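Local coordinates for protein N-formylglutamate amidohydrolase (PDB 2Q7S) that binds a zinc ion and probably acts as a hydrolase of the N-formylglutamate amidohydrolase family, at residues Glu54-Trp62 against Trp167-Pro175; Met87-Gln95 against Pro99-Gly107. One frame throughout, in Å; residues are numbered along the deposited sequence.

Contact 1: Glu54-Trp62 against Trp167-Pro175; sequences EDTHVDALW and WHLNLHSMP. With ZN (zinc ion), chain C.
Asp55 and His172 both turn their side chains anti to their own carbonyl carbons (chi1 -60° and -61°), which brings a carboxylate oxygen and an imidazole nitrogen to one zinc ion. The metal is 2.1 Å from Asp55 OD2 and 2.0 Å from His172 ND1; His32 supplies the third protein ligand. Asp55 OD2 also accepts a hydrogen bond from Ser173 N, 3.2 Å away with an N-H...O angle of 155°, the donor standing well above the carboxylate plane. The other oxygen, OD1, is salt-bridged to Arg253, so the carboxylate is gripped by zinc, Ser173 N and Arg253 together. The far nitrogen of the imidazole, His172 NE2, donates to Asn170 OD1 at 2.7 Å, almost in the ring plane; this second-shell bond fixes the ring's rotation and leaves ND1 for the metal. Away from the zinc the contact turns apolar. Val58 sends CG1 to Leu171 CB (3.8 Å) and CG2 against Ser173 CB. Leu171 lays both its methyls over one face of the Trp62 indole, CD1 above the five-membered ring at 3.7 Å from its centroid in a CH-pi contact and CD2 nearer the six-membered ring. A water bridges the two segments, accepting from Trp62 NE1 (3.0 Å) and donating to His172 O. The site lies at the C-terminal end of strand 166-174, a central strand of the mixed sheet, between strands 26-30 and 244-252; Val58 and Asp59 touch Ser30 of strand 26-30, Leu169 and Leu171 pack on its Cys28, and helix 267-289 meets Leu61 and Trp62.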
loop_
_atom_site.group_PDB
_atom_site.type_symbol
_atom_site.label_atom_id
_atom_site.label_comp_id
_atom_site.label_asym_id
_atom_site.label_seq_id
_atom_site.Cartn_x
_atom_site.Cartn_y
_atom_site.Cartn_z
ATOM N N GLU A 54 -7.329 -2.643 7.750
ATOM C CA GLU A 54 -7.494 -2.925 6.356
ATOM C C GLU A 54 -7.647 -1.635 5.559
ATOM O O GLU A 54 -8.458 -0.782 5.892
ATOM C CB GLU A 54 -8.786 -3.687 6.080
ATOM C CG GLU A 54 -8.953 -5.006 6.645
ATOM C CD GLU A 54 -10.310 -5.586 6.291
ATOM O OE1 GLU A 54 -11.124 -4.914 5.610
ATOM O OE2 GLU A 54 -10.543 -6.724 6.697
ATOM N N ASP A 55 -6.885 -1.528 4.501
ATOM C CA ASP A 55 -7.177 -0.583 3.435
ATOM C C ASP A 55 -8.199 -1.194 2.435
ATOM O O ASP A 55 -7.876 -1.427 1.263
ATOM C CB ASP A 55 -5.926 -0.240 2.662
ATOM C CG ASP A 55 -4.880 0.370 3.503
ATOM O OD1 ASP A 55 -4.973 0.319 4.768
ATOM O OD2 ASP A 55 -3.921 0.809 2.853
ATOM N N THR A 56 -9.413 -1.394 2.934
ATOM C CA THR A 56 -10.457 -2.158 2.220
ATOM C C THR A 56 -10.832 -1.505 0.879
ATOM O O THR A 56 -10.900 -0.257 0.755
ATOM C CB THR A 56 -11.720 -2.332 3.119
ATOM O OG1 THR A 56 -11.298 -2.468 4.465
ATOM C CG2 THR A 56 -12.585 -3.533 2.719
ATOM N N HIS A 57 -11.047 -2.379 -0.114
ATOM C CA HIS A 57 -11.464 -2.032 -1.482
ATOM C C HIS A 57 -10.461 -1.232 -2.326
ATOM O O HIS A 57 -10.792 -0.865 -3.429
ATOM C CB HIS A 57 -12.764 -1.238 -1.471
ATOM C CG HIS A 57 -13.840 -1.822 -0.627
ATOM N ND1 HIS A 57 -14.306 -3.107 -0.806
ATOM C CD2 HIS A 57 -14.575 -1.285 0.377
ATOM C CE1 HIS A 57 -15.249 -3.355 0.093
ATOM N NE2 HIS A 57 -15.444 -2.263 0.808
ATOM N N VAL A 58 -9.266 -0.943 -1.799
ATOM C CA VAL A 58 -8.292 -0.070 -2.511
ATOM C C VAL A 58 -7.884 -0.652 -3.831
ATOM O O VAL A 58 -7.718 0.049 -4.833
ATOM C CB VAL A 58 -7.025 0.236 -1.644
ATOM C CG1 VAL A 58 -5.892 0.730 -2.507
ATOM C CG2 VAL A 58 -7.419 1.277 -0.605
ATOM N N ASP A 59 -7.822 -1.962 -3.866
ATOM C CA ASP A 59 -7.568 -2.629 -5.140
ATOM C C ASP A 59 -8.681 -2.449 -6.185
ATOM O O ASP A 59 -8.373 -2.276 -7.361
ATOM C CB ASP A 59 -7.201 -4.083 -4.915
ATOM C CG ASP A 59 -8.334 -4.899 -4.410
ATOM O OD1 ASP A 59 -9.064 -4.476 -3.474
ATOM O OD2 ASP A 59 -8.485 -6.002 -4.972
ATOM N N ALA A 60 -9.946 -2.455 -5.757
ATOM C CA ALA A 60 -11.105 -2.247 -6.676
ATOM C C ALA A 60 -11.192 -0.777 -7.100
ATOM O O ALA A 60 -11.609 -0.486 -8.221
ATOM C CB ALA A 60 -12.429 -2.703 -6.015
ATOM N N LEU A 61 -10.766 0.147 -6.217
ATOM C CA LEU A 61 -10.742 1.595 -6.539
ATOM C C LEU A 61 -9.825 1.846 -7.720
ATOM O O LEU A 61 -10.149 2.639 -8.600
ATOM C CB LEU A 61 -10.275 2.457 -5.384
ATOM C CG LEU A 61 -11.245 2.774 -4.217
ATOM C CD1 LEU A 61 -10.470 3.532 -3.146
ATOM C CD2 LEU A 61 -12.458 3.552 -4.720
ATOM N N TRP A 62 -8.711 1.114 -7.751
ATOM C CA TRP A 62 -7.761 1.254 -8.849
ATOM C C TRP A 62 -7.857 0.196 -9.926
ATOM O O TRP A 62 -6.861 -0.078 -10.621
ATOM C CB TRP A 62 -6.358 1.316 -8.282
ATOM C CG TRP A 62 -6.061 2.514 -7.392
ATOM C CD1 TRP A 62 -6.242 2.587 -6.035
ATOM C CD2 TRP A 62 -5.438 3.761 -7.772
ATOM N NE1 TRP A 62 -5.794 3.803 -5.554
ATOM C CE2 TRP A 62 -5.275 4.526 -6.591
ATOM C CE3 TRP A 62 -5.000 4.300 -8.990
ATOM C CZ2 TRP A 62 -4.716 5.811 -6.597
ATOM C CZ3 TRP A 62 -4.444 5.611 -8.994
ATOM C CH2 TRP A 62 -4.304 6.322 -7.806
ATOM N N TRP A 167 7.571 3.228 -13.208
ATOM C CA TRP A 167 6.810 4.079 -12.291
ATOM C C TRP A 167 5.954 3.157 -11.452
ATOM O O TRP A 167 5.081 2.450 -11.985
ATOM C CB TRP A 167 5.950 5.083 -13.066
ATOM C CG TRP A 167 6.738 6.210 -13.717
ATOM C CD1 TRP A 167 6.972 7.443 -13.210
ATOM C CD2 TRP A 167 7.412 6.167 -14.985
ATOM N NE1 TRP A 167 7.721 8.183 -14.083
ATOM C CE2 TRP A 167 8.013 7.424 -15.178
ATOM C CE3 TRP A 167 7.577 5.177 -15.967
ATOM C CZ2 TRP A 167 8.770 7.723 -16.298
ATOM C CZ3 TRP A 167 8.317 5.472 -17.091
ATOM C CH2 TRP A 167 8.907 6.739 -17.251
ATOM N N HIS A 168 6.277 3.107 -10.153
ATOM C CA HIS A 168 5.610 2.277 -9.185
ATOM C C HIS A 168 4.662 3.138 -8.318
ATOM O O HIS A 168 5.092 4.146 -7.803
ATOM C CB HIS A 168 6.658 1.632 -8.314
ATOM C CG HIS A 168 6.101 0.981 -7.100
ATOM N ND1 HIS A 168 6.583 1.222 -5.839
ATOM C CD2 HIS A 168 5.087 0.103 -6.959
ATOM C CE1 HIS A 168 5.909 0.489 -4.967
ATOM N NE2 HIS A 168 5.003 -0.207 -5.629
ATOM N N LEU A 169 3.391 2.736 -8.193
ATOM C CA LEU A 169 2.413 3.349 -7.253
ATOM C C LEU A 169 2.105 2.333 -6.143
ATOM O O LEU A 169 1.720 1.213 -6.400
ATOM C CB LEU A 169 1.147 3.811 -7.943
ATOM C CG LEU A 169 1.238 4.727 -9.183
ATOM C CD1 LEU A 169 -0.159 5.139 -9.719
ATOM C CD2 LEU A 169 2.108 5.957 -8.895
ATOM N N ASN A 170 2.337 2.746 -4.914
ATOM C CA ASN A 170 2.025 2.003 -3.703
ATOM C C ASN A 170 0.707 2.584 -3.122
ATOM O O ASN A 170 0.645 3.754 -2.751
ATOM C CB ASN A 170 3.245 2.171 -2.749
ATOM C CG ASN A 170 3.176 1.297 -1.531
ATOM O OD1 ASN A 170 3.053 1.803 -0.411
ATOM N ND2 ASN A 170 3.276 0.003 -1.717
ATOM N N LEU A 171 -0.358 1.780 -3.072
ATOM C CA LEU A 171 -1.693 2.280 -2.962
ATOM C C LEU A 171 -2.292 1.973 -1.605
ATOM O O LEU A 171 -2.255 0.822 -1.174
ATOM C CB LEU A 171 -2.575 1.625 -4.083
ATOM C CG LEU A 171 -2.069 1.799 -5.521
ATOM C CD1 LEU A 171 -2.939 1.031 -6.549
ATOM C CD2 LEU A 171 -1.960 3.253 -5.901
ATOM N N HIS A 172 -2.917 2.986 -0.977
ATOM C CA HIS A 172 -3.446 2.874 0.381
ATOM C C HIS A 172 -4.710 3.663 0.568
ATOM O O HIS A 172 -5.114 4.469 -0.275
ATOM C CB HIS A 172 -2.407 3.403 1.416
ATOM C CG HIS A 172 -1.152 2.643 1.393
ATOM N ND1 HIS A 172 -0.895 1.610 2.271
ATOM C CD2 HIS A 172 -0.126 2.679 0.523
ATOM C CE1 HIS A 172 0.262 1.069 1.951
ATOM N NE2 HIS A 172 0.746 1.696 0.898
ATOM N N SER A 173 -5.357 3.370 1.674
ATOM C CA SER A 173 -6.326 4.286 2.272
ATOM C C SER A 173 -6.031 4.483 3.760
ATOM O O SER A 173 -5.444 3.645 4.420
ATOM C CB SER A 173 -7.750 3.760 2.062
ATOM O OG SER A 173 -7.979 2.628 2.855
HETATM N N MSE A 174 -6.559 5.549 4.299
HETATM C CA MSE A 174 -6.260 5.940 5.641
HETATM C C MSE A 174 -7.543 6.391 6.358
HETATM O O MSE A 174 -8.485 6.931 5.717
HETATM C CB MSE A 174 -5.202 7.055 5.598
HETATM C CG MSE A 174 -5.510 8.150 4.638
HETATM SE SE MSE A 174 -4.254 9.640 4.712
HETATM C CE MSE A 174 -5.446 10.693 3.622
ATOM N N PRO A 175 -7.593 6.196 7.686
ATOM C CA PRO A 175 -8.724 6.644 8.471
ATOM C C PRO A 175 -8.737 8.142 8.671
ATOM O O PRO A 175 -7.709 8.825 8.504
ATOM C CB PRO A 175 -8.525 5.912 9.806
ATOM C CG PRO A 175 -7.076 5.739 9.888
ATOM C CD PRO A 175 -6.590 5.510 8.511
HETATM ZN ZN ZN C . -2.076 1.082 3.772
HETATM O O HOH W 1 -4.537 4.686 -3.001
#

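Contact 2: Met87-Gln95 against Pro99-Gly107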
loop_
_atom_site.group_PDB
_atom_site.type_symbol
_atom_site.label_atom_id
_atom_site.label_comp_id
_atom_site.label_asym_id
_atom_site.label_seq_id
_atom_site.Cartn_x
_atom_site.Cartn_y
_atom_site.Cartn_z
HETATM N N MSE A 87 9.520 -3.898 6.089
HETATM C CA MSE A 87 10.701 -4.703 5.888
HETATM C C MSE A 87 10.666 -5.900 6.810
HETATM O O MSE A 87 10.032 -5.925 7.855
HETATM C CB MSE A 87 11.966 -3.864 6.174
HETATM C CG MSE A 87 12.050 -2.588 5.414
HETATM SE SE MSE A 87 12.410 -2.976 3.535
HETATM C CE MSE A 87 10.764 -2.739 2.585
ATOM N N LEU A 88 11.427 -6.903 6.408
ATOM C CA LEU A 88 11.459 -8.176 7.063
ATOM C C LEU A 88 12.146 -8.135 8.407
ATOM O O LEU A 88 11.964 -9.056 9.197
ATOM C CB LEU A 88 12.154 -9.189 6.137
ATOM C CG LEU A 88 11.191 -9.852 5.148
ATOM C CD1 LEU A 88 11.956 -10.952 4.412
ATOM C CD2 LEU A 88 9.948 -10.340 5.850
ATOM N N ASP A 89 12.924 -7.072 8.663
ATOM C CA ASP A 89 13.582 -6.881 9.940
ATOM C C ASP A 89 12.833 -5.899 10.852
ATOM O O ASP A 89 13.329 -5.550 11.907
ATOM C CB ASP A 89 15.056 -6.501 9.757
ATOM C CG ASP A 89 15.261 -5.152 9.071
ATOM O OD1 ASP A 89 14.286 -4.526 8.574
ATOM O OD2 ASP A 89 16.431 -4.732 9.035
ATOM N N ASP A 90 11.619 -5.524 10.455
ATOM C CA ASP A 90 10.784 -4.562 11.198
ATOM C C ASP A 90 9.869 -5.295 12.182
ATOM O O ASP A 90 8.658 -5.230 12.112
ATOM C CB ASP A 90 10.005 -3.682 10.234
ATOM C CG ASP A 90 9.427 -2.469 10.893
ATOM O OD1 ASP A 90 9.626 -2.249 12.117
ATOM O OD2 ASP A 90 8.805 -1.697 10.158
ATOM N N ILE A 91 10.534 -5.966 13.134
ATOM C CA ILE A 91 9.938 -6.782 14.156
ATOM C C ILE A 91 10.596 -6.377 15.459
ATOM O O ILE A 91 11.797 -6.197 15.506
ATOM C CB ILE A 91 10.256 -8.278 13.975
ATOM C CG1 ILE A 91 9.813 -8.784 12.597
ATOM C CG2 ILE A 91 9.621 -9.032 15.127
ATOM C CD1 ILE A 91 10.331 -10.169 12.177
ATOM N N ASP A 92 9.799 -6.223 16.512
ATOM C CA ASP A 92 10.303 -5.972 17.847
ATOM C C ASP A 92 10.572 -7.325 18.495
ATOM O O ASP A 92 9.650 -8.122 18.618
ATOM C CB ASP A 92 9.248 -5.202 18.646
ATOM C CG ASP A 92 9.632 -4.981 20.115
ATOM O OD1 ASP A 92 10.751 -5.318 20.537
ATOM O OD2 ASP A 92 8.778 -4.456 20.863
ATOM N N PRO A 93 11.837 -7.597 18.909
ATOM C CA PRO A 93 12.206 -8.824 19.617
ATOM C C PRO A 93 11.255 -9.269 20.723
ATOM O O PRO A 93 11.083 -10.472 20.951
ATOM C CB PRO A 93 13.544 -8.454 20.255
ATOM C CG PRO A 93 14.114 -7.428 19.433
ATOM C CD PRO A 93 13.022 -6.751 18.670
ATOM N N ALA A 94 10.657 -8.304 21.417
ATOM C CA ALA A 94 9.791 -8.599 22.532
ATOM C C ALA A 94 8.462 -9.177 22.135
ATOM O O ALA A 94 7.756 -9.668 22.993
ATOM C CB ALA A 94 9.579 -7.362 23.384
ATOM N N GLN A 95 8.094 -9.121 20.856
ATOM C CA GLN A 95 6.854 -9.747 20.419
ATOM C C GLN A 95 7.004 -11.244 20.125
ATOM O O GLN A 95 6.008 -11.936 19.965
ATOM C CB GLN A 95 6.191 -8.958 19.262
ATOM C CG GLN A 95 6.782 -9.033 17.877
ATOM C CD GLN A 95 6.084 -8.068 16.885
ATOM O OE1 GLN A 95 6.723 -7.181 16.277
ATOM N NE2 GLN A 95 4.769 -8.224 16.750
ATOM N N PRO A 99 14.552 -15.965 20.335
ATOM C CA PRO A 99 15.368 -14.980 19.640
ATOM C C PRO A 99 15.316 -15.152 18.101
ATOM O O PRO A 99 15.285 -16.276 17.578
ATOM C CB PRO A 99 16.763 -15.288 20.169
ATOM C CG PRO A 99 16.751 -16.820 20.249
ATOM C CD PRO A 99 15.308 -17.214 20.570
ATOM N N TRP A 100 15.322 -14.035 17.387
ATOM C CA TRP A 100 15.277 -14.055 15.931
ATOM C C TRP A 100 16.690 -14.357 15.427
ATOM O O TRP A 100 17.659 -13.926 16.050
ATOM C CB TRP A 100 14.816 -12.704 15.435
ATOM C CG TRP A 100 14.399 -12.655 14.025
ATOM C CD1 TRP A 100 15.025 -11.975 13.020
ATOM C CD2 TRP A 100 13.253 -13.280 13.434
ATOM N NE1 TRP A 100 14.334 -12.106 11.868
ATOM C CE2 TRP A 100 13.254 -12.921 12.071
ATOM C CE3 TRP A 100 12.223 -14.094 13.919
ATOM C CZ2 TRP A 100 12.277 -13.351 11.186
ATOM C CZ3 TRP A 100 11.215 -14.489 13.033
ATOM C CH2 TRP A 100 11.259 -14.150 11.701
ATOM N N PRO A 101 16.821 -15.144 14.341
ATOM C CA PRO A 101 18.153 -15.572 13.918
ATOM C C PRO A 101 19.123 -14.478 13.437
ATOM O O PRO A 101 20.338 -14.708 13.400
ATOM C CB PRO A 101 17.853 -16.555 12.781
ATOM C CG PRO A 101 16.528 -16.231 12.319
ATOM C CD PRO A 101 15.780 -15.776 13.523
ATOM N N THR A 102 18.560 -13.344 13.030
ATOM C CA THR A 102 19.271 -12.224 12.420
ATOM C C THR A 102 18.901 -10.921 13.124
ATOM O O THR A 102 17.936 -10.881 13.926
ATOM C CB THR A 102 18.892 -12.110 10.902
ATOM O OG1 THR A 102 17.478 -12.168 10.754
ATOM C CG2 THR A 102 19.518 -13.279 10.082
ATOM N N PRO A 103 19.695 -9.851 12.876
ATOM C CA PRO A 103 19.409 -8.553 13.478
ATOM C C PRO A 103 18.046 -7.982 13.098
ATOM O O PRO A 103 17.612 -8.057 11.922
ATOM C CB PRO A 103 20.534 -7.653 12.934
ATOM C CG PRO A 103 21.544 -8.548 12.431
ATOM C CD PRO A 103 20.928 -9.812 12.062
ATOM N N LEU A 104 17.371 -7.415 14.103
ATOM C CA LEU A 104 16.085 -6.761 13.917
ATOM C C LEU A 104 16.288 -5.265 14.087
ATOM O O LEU A 104 17.152 -4.842 14.839
ATOM C CB LEU A 104 15.075 -7.303 14.924
ATOM C CG LEU A 104 14.622 -8.740 14.595
ATOM C CD1 LEU A 104 13.638 -9.264 15.615
ATOM C CD2 LEU A 104 14.024 -8.754 13.239
ATOM N N ALA A 105 15.515 -4.488 13.335
ATOM C CA ALA A 105 15.634 -3.033 13.250
ATOM C C ALA A 105 14.221 -2.448 13.234
ATOM O O ALA A 105 13.768 -1.901 12.212
ATOM C CB ALA A 105 16.362 -2.654 12.017
ATOM N N PRO A 106 13.488 -2.605 14.346
ATOM C CA PRO A 106 12.126 -2.081 14.386
ATOM C C PRO A 106 12.030 -0.526 14.326
ATOM O O PRO A 106 12.860 0.179 14.894
ATOM C CB PRO A 106 11.596 -2.609 15.721
ATOM C CG PRO A 106 12.838 -2.767 16.618
ATOM C CD PRO A 106 13.897 -3.230 15.629
ATOM N N GLY A 107 11.010 -0.013 13.647
ATOM C CA GLY A 107 10.728 1.429 13.581
ATOM C C GLY A 107 9.512 1.817 14.416
ATOM O O GLY A 107 9.384 1.390 15.571
HETATM O O HOH W 2 14.184 -10.532 9.336
HETATM O O HOH W 3 13.254 -2.153 9.626
HETATM O O HOH W 4 18.579 -5.693 10.370
#
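Asp89 O and Ala105 N join the two loops by a nearly straight backbone hydrogen bond (2.8 Å, 171°), just where a type I turn from Met87 to Asp90 passes into an inverse gamma turn centred on Asp90. The Asp90 side chain, with CG anti to the backbone N (chi1 -165°), carries OD1 to Gly107 N at 3.0 Å; the donor lies above the carboxylate plane, and Thr110 OG1 is a second partner of the same oxygen. Leu104 lies between the loops: its CD2 sits 3.5 Å from Asp89 O, while both methyls approach Ile91 CB and CD1 slides past Pro93 CD. Together the loops bracket the short strand 96-97, which pairs in parallel with 132-133 in a small two-stranded sheet apart from the main one. An Asx turn, Ala94 N to Asp92 OD1, shapes the entry to that strand. Ile91 CD1 makes a CH-pi contact over one face of Trp100, 4.0 Å from the six-membered ring centroid, and Pro101 CD covers the opposite face. Ile91 O is buried among Leu104 and Pro106 carbons without a polar partner. Waters bridge the two loops, one donating to both Asp89 OD1 and Ala105 O, another accepting from Trp100 NE1 and donating to Leu88 O, 2.7 Å from the water.

Contact 1 is wholly buried near the middle of the chain, whereas contact 2 lies at the surface, its centre about 21 Å from the chain's centre. Their centres are about 26 Å apart and their nearest atoms about 9 Å, so the two do not touch; contact 2 is nested inside the long loop that contact 1 closes. No helix or strand is shared: contact 1 sets a turn and short helix against a central strand, contact 2 pairs two loops that lie either side of strand 96-97 in sequence. An aspartate accepts a backbone amide in each, but Asp55 binds zinc as well. Waters bridge both, one between an indole N-H and a strand carbonyl in contact 1 and several at contact 2.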